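Local atomic coordinates of mitogen-activated protein kinase, putative (Map kinase-like protein) (Leishmania major, PDB entry 3PG1), a protein that is probably a serine/threonine protein kinase of the MAP kinase family, transferring phosphate from ATP to protein substrates. Residues A[118-123]-A[225-230]; A[200-205]-A[301-306]; A[82-87]-A[92-97]; A[139-144]-A[322-327]. All coordinates share one frame; numbering follows the deposited sequence.

Interaction 1: A[118-123]-A[225-230]; sequences TDLAQV and AEMFNR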
# COMPACT_ATOMS: atom_id res chain seq x y z
N THR A 118 -10.76 4.86 9.87
CA THR A 118 -10.80 3.41 9.71
C THR A 118 -10.09 3.01 8.41
O THR A 118 -9.44 3.83 7.77
CB THR A 118 -12.29 2.93 9.78
OG1 THR A 118 -12.33 1.52 9.89
CG2 THR A 118 -13.15 3.40 8.58
N ASP A 119 -10.19 1.74 8.07
CA ASP A 119 -9.67 1.21 6.82
C ASP A 119 -10.79 0.45 6.12
O ASP A 119 -11.84 0.21 6.72
CB ASP A 119 -8.39 0.38 7.02
CG ASP A 119 -8.53 -0.79 7.97
OD1 ASP A 119 -7.85 -0.79 9.00
OD2 ASP A 119 -9.27 -1.73 7.64
N LEU A 120 -10.59 0.11 4.85
CA LEU A 120 -11.58 -0.58 4.03
C LEU A 120 -11.85 -2.02 4.47
O LEU A 120 -12.99 -2.47 4.36
CB LEU A 120 -11.19 -0.51 2.58
CG LEU A 120 -12.25 -0.89 1.55
CD1 LEU A 120 -13.45 0.06 1.59
CD2 LEU A 120 -11.63 -0.92 0.15
N ALA A 121 -10.83 -2.71 5.03
CA ALA A 121 -11.01 -4.09 5.54
C ALA A 121 -12.06 -4.10 6.67
O ALA A 121 -12.93 -4.97 6.67
CB ALA A 121 -9.67 -4.64 6.05
N GLN A 122 -12.02 -3.12 7.57
CA GLN A 122 -12.97 -2.98 8.66
C GLN A 122 -14.37 -2.68 8.14
O GLN A 122 -15.34 -3.26 8.63
CB GLN A 122 -12.50 -1.92 9.67
CG GLN A 122 -11.34 -2.37 10.55
CD GLN A 122 -10.93 -1.27 11.50
OE1 GLN A 122 -10.08 -0.43 11.19
NE2 GLN A 122 -11.54 -1.22 12.67
N VAL A 123 -14.47 -1.78 7.15
CA VAL A 123 -15.74 -1.40 6.51
C VAL A 123 -16.39 -2.61 5.82
O VAL A 123 -17.56 -2.93 6.12
CB VAL A 123 -15.55 -0.18 5.57
CG1 VAL A 123 -16.77 0.06 4.69
CG2 VAL A 123 -15.22 1.06 6.38
N ALA A 225 -14.16 -6.60 -6.38
CA ALA A 225 -15.05 -7.78 -6.22
C ALA A 225 -15.42 -8.02 -4.74
O ALA A 225 -16.57 -8.34 -4.40
CB ALA A 225 -14.38 -9.03 -6.79
N GLU A 226 -14.46 -7.78 -3.85
CA GLU A 226 -14.67 -7.98 -2.43
C GLU A 226 -15.67 -6.99 -1.86
O GLU A 226 -16.41 -7.34 -0.94
CB GLU A 226 -13.35 -7.90 -1.67
CG GLU A 226 -13.48 -8.33 -0.20
CD GLU A 226 -12.15 -8.47 0.52
OE1 GLU A 226 -11.10 -8.63 -0.14
OE2 GLU A 226 -12.17 -8.36 1.76
N MET A 227 -15.71 -5.75 -2.38
CA MET A 227 -16.67 -4.78 -1.86
C MET A 227 -18.09 -5.18 -2.26
O MET A 227 -19.03 -4.87 -1.54
CB MET A 227 -16.35 -3.36 -2.36
CG MET A 227 -15.25 -2.68 -1.56
SD MET A 227 -15.05 -0.92 -1.92
CE MET A 227 -14.24 -1.04 -3.42
N PHE A 228 -18.25 -5.81 -3.44
CA PHE A 228 -19.57 -6.27 -3.88
C PHE A 228 -19.99 -7.50 -3.05
O PHE A 228 -21.11 -7.57 -2.54
CB PHE A 228 -19.58 -6.66 -5.36
CG PHE A 228 -19.68 -5.50 -6.33
CD1 PHE A 228 -20.90 -4.90 -6.59
CD2 PHE A 228 -18.54 -5.03 -6.99
CE1 PHE A 228 -20.98 -3.80 -7.45
CE2 PHE A 228 -18.62 -3.95 -7.87
CZ PHE A 228 -19.85 -3.35 -8.12
N ASN A 229 -19.07 -8.48 -2.97
CA ASN A 229 -19.29 -9.76 -2.30
C ASN A 229 -19.25 -9.74 -0.79
O ASN A 229 -19.84 -10.63 -0.17
CB ASN A 229 -18.34 -10.83 -2.87
CG ASN A 229 -18.62 -11.17 -4.32
OD1 ASN A 229 -19.58 -10.69 -4.90
ND2 ASN A 229 -17.75 -11.95 -4.96
N ARG A 230 -18.52 -8.77 -0.19
CA ARG A 230 -18.34 -8.63 1.27
C ARG A 230 -17.51 -9.82 1.79
O ARG A 230 -17.55 -10.15 2.96
CB ARG A 230 -19.69 -8.48 2.03
CG ARG A 230 -20.53 -7.29 1.56
CD ARG A 230 -19.79 -5.96 1.65
NE ARG A 230 -19.58 -5.53 3.04
CZ ARG A 230 -20.45 -4.81 3.75
NH1 ARG A 230 -20.16 -4.44 4.98
NH2 ARG A 230 -21.62 -4.47 3.23

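Interaction 2: A[200-205]-A[301-306]; sequences RAPELV and LEFNPQ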
# COMPACT_ATOMS: atom_id res chain seq x y z
N ARG A 200 -2.55 -11.15 -4.32
CA ARG A 200 -1.35 -11.21 -5.15
C ARG A 200 -1.68 -11.65 -6.55
O ARG A 200 -2.32 -12.69 -6.75
CB ARG A 200 -0.29 -12.15 -4.54
CG ARG A 200 0.14 -11.76 -3.13
CD ARG A 200 1.61 -11.45 -3.02
NE ARG A 200 2.02 -11.25 -1.63
CZ ARG A 200 1.86 -10.12 -0.95
NH1 ARG A 200 1.27 -9.07 -1.51
NH2 ARG A 200 2.25 -10.04 0.32
N ALA A 201 -1.17 -10.90 -7.52
CA ALA A 201 -1.33 -11.14 -8.94
C ALA A 201 -0.71 -12.50 -9.26
O ALA A 201 0.23 -12.89 -8.57
CB ALA A 201 -0.61 -10.04 -9.71
N PRO A 202 -1.20 -13.20 -10.29
CA PRO A 202 -0.60 -14.52 -10.66
C PRO A 202 0.91 -14.49 -10.84
O PRO A 202 1.59 -15.35 -10.29
CB PRO A 202 -1.32 -14.88 -11.97
CG PRO A 202 -2.67 -14.21 -11.81
CD PRO A 202 -2.36 -12.89 -11.16
N GLU A 203 1.46 -13.43 -11.46
CA GLU A 203 2.92 -13.30 -11.59
C GLU A 203 3.66 -13.16 -10.24
O GLU A 203 4.79 -13.62 -10.16
CB GLU A 203 3.33 -12.17 -12.61
CG GLU A 203 2.84 -10.75 -12.24
CD GLU A 203 1.46 -10.31 -12.70
OE1 GLU A 203 1.29 -9.09 -12.88
OE2 GLU A 203 0.55 -11.16 -12.85
N LEU A 204 3.03 -12.59 -9.17
CA LEU A 204 3.72 -12.57 -7.85
C LEU A 204 3.59 -13.92 -7.18
O LEU A 204 4.52 -14.36 -6.50
CB LEU A 204 3.17 -11.48 -6.92
CG LEU A 204 3.41 -9.99 -7.38
CD1 LEU A 204 2.86 -9.06 -6.38
CD2 LEU A 204 4.94 -9.68 -7.52
N VAL A 205 2.44 -14.62 -7.37
CA VAL A 205 2.27 -15.97 -6.77
C VAL A 205 3.34 -16.88 -7.41
O VAL A 205 3.88 -17.77 -6.75
CB VAL A 205 0.82 -16.53 -7.01
CG1 VAL A 205 0.69 -17.99 -6.54
CG2 VAL A 205 -0.27 -15.63 -6.35
N LEU A 301 -8.83 -8.30 -13.78
CA LEU A 301 -8.40 -9.64 -13.33
C LEU A 301 -7.99 -10.53 -14.49
O LEU A 301 -8.34 -11.71 -14.53
CB LEU A 301 -9.50 -10.29 -12.45
CG LEU A 301 -9.81 -9.55 -11.11
CD1 LEU A 301 -10.97 -10.20 -10.41
CD2 LEU A 301 -8.58 -9.48 -10.19
N GLU A 302 -7.21 -9.95 -15.44
CA GLU A 302 -6.63 -10.75 -16.52
C GLU A 302 -5.45 -11.48 -15.91
O GLU A 302 -4.61 -10.83 -15.30
CB GLU A 302 -6.12 -9.88 -17.70
CG GLU A 302 -7.23 -9.56 -18.67
CD GLU A 302 -7.69 -10.68 -19.58
OE1 GLU A 302 -7.03 -11.74 -19.65
OE2 GLU A 302 -8.70 -10.46 -20.27
N PHE A 303 -5.38 -12.79 -16.11
CA PHE A 303 -4.29 -13.61 -15.55
C PHE A 303 -2.94 -13.09 -16.05
O PHE A 303 -1.98 -12.93 -15.28
CB PHE A 303 -4.48 -15.07 -15.99
CG PHE A 303 -3.56 -16.05 -15.30
CD1 PHE A 303 -3.97 -16.74 -14.17
CD2 PHE A 303 -2.25 -16.24 -15.76
CE1 PHE A 303 -3.11 -17.65 -13.53
CE2 PHE A 303 -1.38 -17.13 -15.11
CZ PHE A 303 -1.83 -17.85 -14.02
N ASN A 304 -2.86 -12.81 -17.33
CA ASN A 304 -1.60 -12.35 -17.92
C ASN A 304 -1.52 -10.81 -17.84
O ASN A 304 -2.35 -10.14 -18.46
CB ASN A 304 -1.53 -12.83 -19.39
CG ASN A 304 -0.30 -12.38 -20.15
OD1 ASN A 304 0.52 -11.65 -19.61
ND2 ASN A 304 -0.09 -12.87 -21.39
N PRO A 305 -0.49 -10.23 -17.15
CA PRO A 305 -0.36 -8.75 -17.08
C PRO A 305 -0.23 -8.04 -18.43
O PRO A 305 -0.65 -6.88 -18.54
CB PRO A 305 0.92 -8.54 -16.25
CG PRO A 305 1.66 -9.78 -16.42
CD PRO A 305 0.62 -10.86 -16.41
N GLN A 306 0.27 -8.73 -19.47
CA GLN A 306 0.39 -8.11 -20.81
C GLN A 306 -1.01 -7.71 -21.35
O GLN A 306 -1.05 -6.84 -22.20
CB GLN A 306 0.99 -9.11 -21.82
CG GLN A 306 2.36 -9.58 -21.36
CD GLN A 306 2.95 -10.67 -22.17
OE1 GLN A 306 2.27 -11.60 -22.64
NE2 GLN A 306 4.26 -10.63 -22.31

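Interaction 3: A[82-87]-A[92-97]; sequences LLNHFH and LGLRDI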
# COMPACT_ATOMS: atom_id res chain seq x y z
N LEU A 82 10.05 8.21 0.19
CA LEU A 82 8.84 7.83 -0.55
C LEU A 82 7.63 8.55 -0.03
O LEU A 82 6.84 9.04 -0.83
CB LEU A 82 8.62 6.32 -0.52
CG LEU A 82 9.23 5.57 -1.67
CD1 LEU A 82 9.24 4.09 -1.41
CD2 LEU A 82 8.51 5.90 -2.98
N LEU A 83 7.50 8.66 1.32
CA LEU A 83 6.37 9.37 1.96
C LEU A 83 6.37 10.83 1.59
O LEU A 83 5.33 11.40 1.30
CB LEU A 83 6.42 9.24 3.48
CG LEU A 83 5.64 8.10 4.13
CD1 LEU A 83 5.84 8.15 5.66
CD2 LEU A 83 4.14 8.16 3.80
N ASN A 84 7.57 11.41 1.56
CA ASN A 84 7.80 12.81 1.28
C ASN A 84 7.80 13.20 -0.18
O ASN A 84 7.77 14.38 -0.51
CB ASN A 84 9.11 13.23 1.98
CG ASN A 84 9.13 14.66 2.44
OD1 ASN A 84 8.09 15.26 2.74
ND2 ASN A 84 10.31 15.24 2.46
N HIS A 85 7.79 12.19 -1.08
CA HIS A 85 7.79 12.39 -2.53
C HIS A 85 6.42 12.82 -3.09
O HIS A 85 6.35 13.55 -4.08
CB HIS A 85 8.27 11.10 -3.22
CG HIS A 85 8.48 11.25 -4.70
ND1 HIS A 85 9.58 11.93 -5.20
CD2 HIS A 85 7.71 10.84 -5.73
CE1 HIS A 85 9.43 11.93 -6.51
NE2 HIS A 85 8.32 11.29 -6.88
N PHE A 86 5.33 12.34 -2.50
CA PHE A 86 3.96 12.64 -2.98
C PHE A 86 3.29 13.75 -2.17
O PHE A 86 3.55 13.87 -0.99
CB PHE A 86 3.09 11.37 -2.90
CG PHE A 86 3.66 10.29 -3.79
CD1 PHE A 86 3.41 10.29 -5.16
CD2 PHE A 86 4.55 9.34 -3.28
CE1 PHE A 86 4.00 9.34 -5.99
CE2 PHE A 86 5.15 8.39 -4.12
CZ PHE A 86 4.85 8.38 -5.46
N HIS A 87 2.38 14.50 -2.81
CA HIS A 87 1.58 15.56 -2.20
C HIS A 87 0.27 15.47 -2.92
O HIS A 87 -0.03 16.28 -3.79
CB HIS A 87 2.24 16.94 -2.41
CG HIS A 87 3.62 16.99 -1.84
ND1 HIS A 87 4.73 16.74 -2.64
CD2 HIS A 87 4.03 17.17 -0.56
CE1 HIS A 87 5.78 16.80 -1.83
NE2 HIS A 87 5.41 17.07 -0.57
N LEU A 92 -1.20 8.78 1.35
CA LEU A 92 -0.92 9.22 2.74
C LEU A 92 0.40 9.96 2.77
O LEU A 92 1.39 9.47 2.25
CB LEU A 92 -0.94 8.03 3.73
CG LEU A 92 -0.84 8.41 5.24
CD1 LEU A 92 -2.13 9.03 5.73
CD2 LEU A 92 -0.46 7.19 6.07
N GLY A 93 0.38 11.18 3.25
CA GLY A 93 1.60 11.98 3.27
C GLY A 93 2.20 12.20 4.64
O GLY A 93 1.61 11.82 5.65
N LEU A 94 3.40 12.80 4.65
CA LEU A 94 4.05 13.19 5.90
C LEU A 94 3.37 14.48 6.35
O LEU A 94 3.29 15.44 5.56
CB LEU A 94 5.55 13.47 5.69
CG LEU A 94 6.55 12.37 5.97
CD1 LEU A 94 7.95 12.86 5.69
CD2 LEU A 94 6.46 11.87 7.40
N ARG A 95 2.83 14.49 7.58
CA ARG A 95 2.24 15.69 8.21
C ARG A 95 3.37 16.47 8.82
O ARG A 95 3.32 17.70 8.94
CB ARG A 95 1.27 15.31 9.35
CG ARG A 95 -0.10 14.81 8.90
CD ARG A 95 -1.01 15.91 8.43
NE ARG A 95 -1.61 16.66 9.55
CZ ARG A 95 -2.75 17.33 9.46
NH1 ARG A 95 -3.44 17.33 8.32
NH2 ARG A 95 -3.22 17.99 10.50
N ASP A 96 4.39 15.72 9.26
CA ASP A 96 5.58 16.26 9.92
C ASP A 96 6.68 15.22 10.00
O ASP A 96 6.42 14.02 10.01
CB ASP A 96 5.22 16.76 11.33
CG ASP A 96 6.14 17.79 11.92
OD1 ASP A 96 7.12 18.16 11.26
OD2 ASP A 96 5.87 18.23 13.06
N ILE A 97 7.92 15.70 10.09
CA ILE A 97 9.14 14.92 10.22
C ILE A 97 10.21 15.77 10.93
O ILE A 97 10.38 16.96 10.62
CB ILE A 97 9.63 14.33 8.87
CG1 ILE A 97 10.87 13.41 9.08
CG2 ILE A 97 9.86 15.43 7.79
CD1 ILE A 97 11.32 12.60 7.94
O HOH W 1 2.74 11.13 0.52

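Interaction 4: A[139-144]-A[322-327]; sequences FMYHIL and SLFDPL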
# COMPACT_ATOMS: atom_id res chain seq x y z
N PHE A 139 -15.26 4.81 -4.09
CA PHE A 139 -14.04 4.25 -3.47
C PHE A 139 -13.06 3.78 -4.52
O PHE A 139 -11.87 4.07 -4.43
CB PHE A 139 -14.38 3.04 -2.53
CG PHE A 139 -15.13 3.35 -1.24
CD1 PHE A 139 -15.03 4.59 -0.63
CD2 PHE A 139 -15.96 2.40 -0.65
CE1 PHE A 139 -15.74 4.88 0.55
CE2 PHE A 139 -16.67 2.69 0.52
CZ PHE A 139 -16.55 3.92 1.12
N MET A 140 -13.55 3.00 -5.52
CA MET A 140 -12.70 2.47 -6.60
C MET A 140 -12.07 3.60 -7.41
O MET A 140 -10.90 3.49 -7.79
CB MET A 140 -13.50 1.54 -7.55
CG MET A 140 -13.78 0.14 -6.93
SD MET A 140 -12.27 -0.64 -6.22
CE MET A 140 -11.18 -0.71 -7.64
N TYR A 141 -12.83 4.68 -7.66
CA TYR A 141 -12.29 5.81 -8.44
C TYR A 141 -11.05 6.37 -7.69
O TYR A 141 -10.01 6.58 -8.30
CB TYR A 141 -13.38 6.91 -8.69
CG TYR A 141 -12.92 8.01 -9.64
CD1 TYR A 141 -12.63 7.73 -10.98
CD2 TYR A 141 -12.78 9.32 -9.20
CE1 TYR A 141 -12.19 8.73 -11.85
CE2 TYR A 141 -12.39 10.34 -10.09
CZ TYR A 141 -12.06 10.03 -11.40
OH TYR A 141 -11.65 11.02 -12.28
N HIS A 142 -11.17 6.58 -6.38
CA HIS A 142 -10.09 7.14 -5.55
C HIS A 142 -8.95 6.16 -5.34
O HIS A 142 -7.77 6.57 -5.33
CB HIS A 142 -10.67 7.69 -4.25
CG HIS A 142 -11.46 8.96 -4.45
ND1 HIS A 142 -10.91 10.20 -4.15
CD2 HIS A 142 -12.69 9.14 -4.97
CE1 HIS A 142 -11.84 11.09 -4.48
NE2 HIS A 142 -12.93 10.51 -4.98
N ILE A 143 -9.27 4.87 -5.19
CA ILE A 143 -8.23 3.82 -5.09
C ILE A 143 -7.39 3.84 -6.37
O ILE A 143 -6.16 3.79 -6.28
CB ILE A 143 -8.82 2.39 -4.84
CG1 ILE A 143 -9.45 2.25 -3.41
CG2 ILE A 143 -7.79 1.26 -5.11
CD1 ILE A 143 -10.51 1.09 -3.30
N LEU A 144 -8.05 3.87 -7.55
CA LEU A 144 -7.29 3.83 -8.81
C LEU A 144 -6.52 5.12 -9.07
O LEU A 144 -5.45 5.07 -9.66
CB LEU A 144 -8.19 3.48 -10.00
CG LEU A 144 -8.63 2.00 -10.02
CD1 LEU A 144 -9.79 1.79 -11.02
CD2 LEU A 144 -7.41 1.07 -10.36
N SER A 322 -19.68 8.79 -14.65
CA SER A 322 -20.31 9.86 -13.84
C SER A 322 -19.33 10.60 -12.90
O SER A 322 -19.69 11.64 -12.35
CB SER A 322 -21.49 9.31 -13.04
OG SER A 322 -21.03 8.38 -12.06
N LEU A 323 -18.11 10.08 -12.72
CA LEU A 323 -17.14 10.66 -11.79
C LEU A 323 -15.91 11.19 -12.46
O LEU A 323 -15.23 12.06 -11.91
CB LEU A 323 -16.69 9.57 -10.80
CG LEU A 323 -17.76 8.90 -9.87
CD1 LEU A 323 -17.05 7.98 -8.86
CD2 LEU A 323 -18.61 9.91 -9.08
N PHE A 324 -15.55 10.59 -13.60
CA PHE A 324 -14.32 10.87 -14.30
C PHE A 324 -14.16 12.27 -14.79
O PHE A 324 -15.07 12.87 -15.36
CB PHE A 324 -14.07 9.84 -15.44
CG PHE A 324 -12.84 10.09 -16.26
CD1 PHE A 324 -11.59 9.73 -15.79
CD2 PHE A 324 -12.92 10.72 -17.50
CE1 PHE A 324 -10.44 9.98 -16.54
CE2 PHE A 324 -11.78 10.98 -18.25
CZ PHE A 324 -10.54 10.57 -17.78
N ASP A 325 -12.95 12.77 -14.61
CA ASP A 325 -12.53 14.06 -15.14
C ASP A 325 -11.07 13.84 -15.60
O ASP A 325 -10.27 13.38 -14.81
CB ASP A 325 -12.58 15.17 -14.09
CG ASP A 325 -12.45 16.53 -14.73
OD1 ASP A 325 -13.29 17.38 -14.47
OD2 ASP A 325 -11.50 16.73 -15.49
N PRO A 326 -10.74 14.13 -16.88
CA PRO A 326 -9.35 13.94 -17.34
C PRO A 326 -8.31 14.66 -16.48
O PRO A 326 -7.20 14.19 -16.41
CB PRO A 326 -9.38 14.45 -18.79
CG PRO A 326 -10.54 15.38 -18.84
CD PRO A 326 -11.57 14.68 -17.97
N LEU A 327 -8.68 15.78 -15.82
CA LEU A 327 -7.76 16.53 -14.96
C LEU A 327 -7.25 15.67 -13.80
O LEU A 327 -6.16 15.90 -13.30
CB LEU A 327 -8.45 17.79 -14.41
CG LEU A 327 -8.20 19.05 -15.21
CD1 LEU A 327 -9.31 20.02 -14.99
CD2 LEU A 327 -6.88 19.72 -14.82

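Interaction 1: A[118-123]-A[225-230]
The guanidinium of Arg-230 is held by several backbone carbonyls, among them Val-123 O, which NH1 meets at 3.2 Å. With an N-H...O angle of 122° this bond is weak, and the oxygen lies obliquely to the guanidinium plane. NE also bonds to Ile-124 O and NH2 to Ile-129 O, so the arginine gathers up the end of one short helix and the chain that follows it. Arg-230 itself is the first residue beyond helix 214-229 and has a positive phi. Its chain, bent at chi2 and chi3, curls back until the guanidinium reaches the carbonyls.

Deeper in, the contact is apolar. Both methyls of Leu-120 bear on one atom, with Met-227 SD 4.0 Å from CD1 and 4.0 Å from CD2, the two side chains crossing at about a right angle. Met-227 brings the sulfur there with CG anti to its carbonyl carbon and a bend at chi3 (-76°). Asp-119, just before the helix, N-caps helix 120-125: its OD2 accepts from Gln-122 N at 3.1 Å, nearly straight at 155°.

Leu-120 also rests on Ile-165 and Leu-167 of strand 165-167, while Met-227 reaches Ile-136, Phe-139 and Met-140 of helix 133-152, which places the pair between that strand and two long helices of the kinase C-lobe.

Interaction 2: A[200-205]-A[301-306]
The Ala-Pro-Glu motif that closes the activation segment of protein kinases, here Ala-201, Pro-202 and Glu-203, packs its proline and glutamate against Phe-303 and Pro-305 of the loop after helix 291-300. Pro-202 approaches the phenyl group from directly above. Its CB stands 3.6 Å from the ring centroid and 13° off the ring normal, a CH-pi contact over the centre of one face, and CG follows at 3.7 Å from Phe-303 CD1. The ring reaches this place with CG anti to the backbone N of Phe-303 (chi1 -171°).

Glu-203 meets the second proline through its carboxylate. OE1 lies 3.4 Å from Pro-305 CB and OE2 3.6 Å from Pro-305 CD, so the two oxygens lie against different carbons of the pyrrolidine ring. A chi1 of 60°, with CG between N and the carbonyl carbon, and a bend at chi2 give the side chain this course. As in other protein kinases, the motif's glutamate forms a salt bridge to an arginine late in the C-lobe, here between Glu-203 OE1 and Arg-308 NH1. Arg-308 also binds Glu-302 O, and more weakly Phe-303 O, which ties the 301-306 loop to the same charge pair.

Within the loop, Asn-304 forms an Asx turn: Gln-306 N donates to Asn-304 OD1 at 2.9 Å, from well above the carbonyl plane. Asn-304 ND2 answers with a bond of 3.0 Å to Gln-306 OE1. Pro-202 also touches Trp-218 of helix 214-229, and Phe-303 packs on Ile-246 and Val-247 of helix 239-250.

Interaction 3: A[82-87]-A[92-97]
Leu-83 and Leu-94 cross at about a right angle, each with its CA-CB bond directed at the opposite segment. They meet at two places: Leu-83 CB is 4.0 Å from Leu-94 CG, and Leu-83 CD1 is 4.2 Å from Leu-94 CD2. The second branch of Leu-83 turns aside to the backbone, its CD2 lying 3.4 Å from Leu-92 O.

With chi1 at -96°, away from a staggered value, Leu-94 divides its methyls between two neighbours. CD2 goes to Leu-83, whereas CD1 comes up against the side chain of Asn-84, 3.8 Å from OD1, again with the two chains roughly perpendicular. The amide is held from the other end, since Asn-84 ND2 bonds to the carboxylate of Glu-356 in helix 346-360.

Where the backbones come closest, at Leu-83 and Gly-93, a water sits between the last turn of the helix and the 92-97 chain. It lies 2.7 Å from Leu-83 O and 2.8 Å from Leu-92 O, placed to donate to either carbonyl, though other acceptors also compete for its protons.

The contact closes the short connection from helix 70-85, the αC helix of the kinase N-lobe, to strand 96-100 at the edge of the five-stranded sheet. Near there Arg-95 and Asp-96 both face Val-112 of strand 108-114, a classic beta bulge. Leu-94 also touches Leu-111 of strand 108-114, and Phe-360 of the C-terminal helix 346-360 packs on Asn-84 and Leu-94.

Interaction 4: A[139-144]-A[322-327]
Hydrogen bonding between the segments centres on the phenol oxygen of Tyr-141, which accepts from Asp-325 N at 3.2 Å with an N-H...O angle of 154°. The same oxygen has a second hydrogen bond, to OD2 of Asp-328, so a loop amide and a carboxylate together fix the end of the ring. Asp-325 in turn forms an Asx turn, its OD2 accepting from Leu-327 N at 3.0 Å.

By its Asp-Pro-Leu-Asp run, residues 325-328, this loop probably corresponds to the common docking region of MAP kinases; the tyrosine comes from helix 133-152 of the C-lobe.

Over one face of the ring lies Leu-323. Its CB stands above the centre of the Tyr-141 ring, 4.2 Å from the centroid and 11° off the normal, in a CH-pi arrangement.

Apolar contacts extend this at both ends of the tyrosine. Leu-323 CD1 reaches back to Tyr-141 CB at 3.8 Å, while Phe-324 CD1 meets Tyr-141 CE1 at 4.1 Å, their side chains crossing at about a right angle. With CG anti to the backbone N (chi1 -173°), Tyr-141 extends from its helix toward the loop, passing Leu-315 and the ring of Phe-320.

Interactions 1 and 4 are the two that touch. Their centres are 18 Å apart, and Met-227 CE meets Met-140 SD at 3.4 Å, so helix 133-152 offers one face to helices 120-125 and 214-229 and Tyr-141 to the 322-327 loop. Interaction 2 lies about 21 Å from interaction 1 between centres; helix 214-229 supplies Met-227 to interaction 1, and its Trp-218 touches Pro-202 of interaction 2. Interaction 3 is in the N-lobe, about 30 Å from interaction 2 between centres and on the opposite side of the chain's centre. Arg-200, in the 200-205 segment, forms a salt bridge to Asp-159, by sequence the aspartate of the kinase His-Arg-Asp motif.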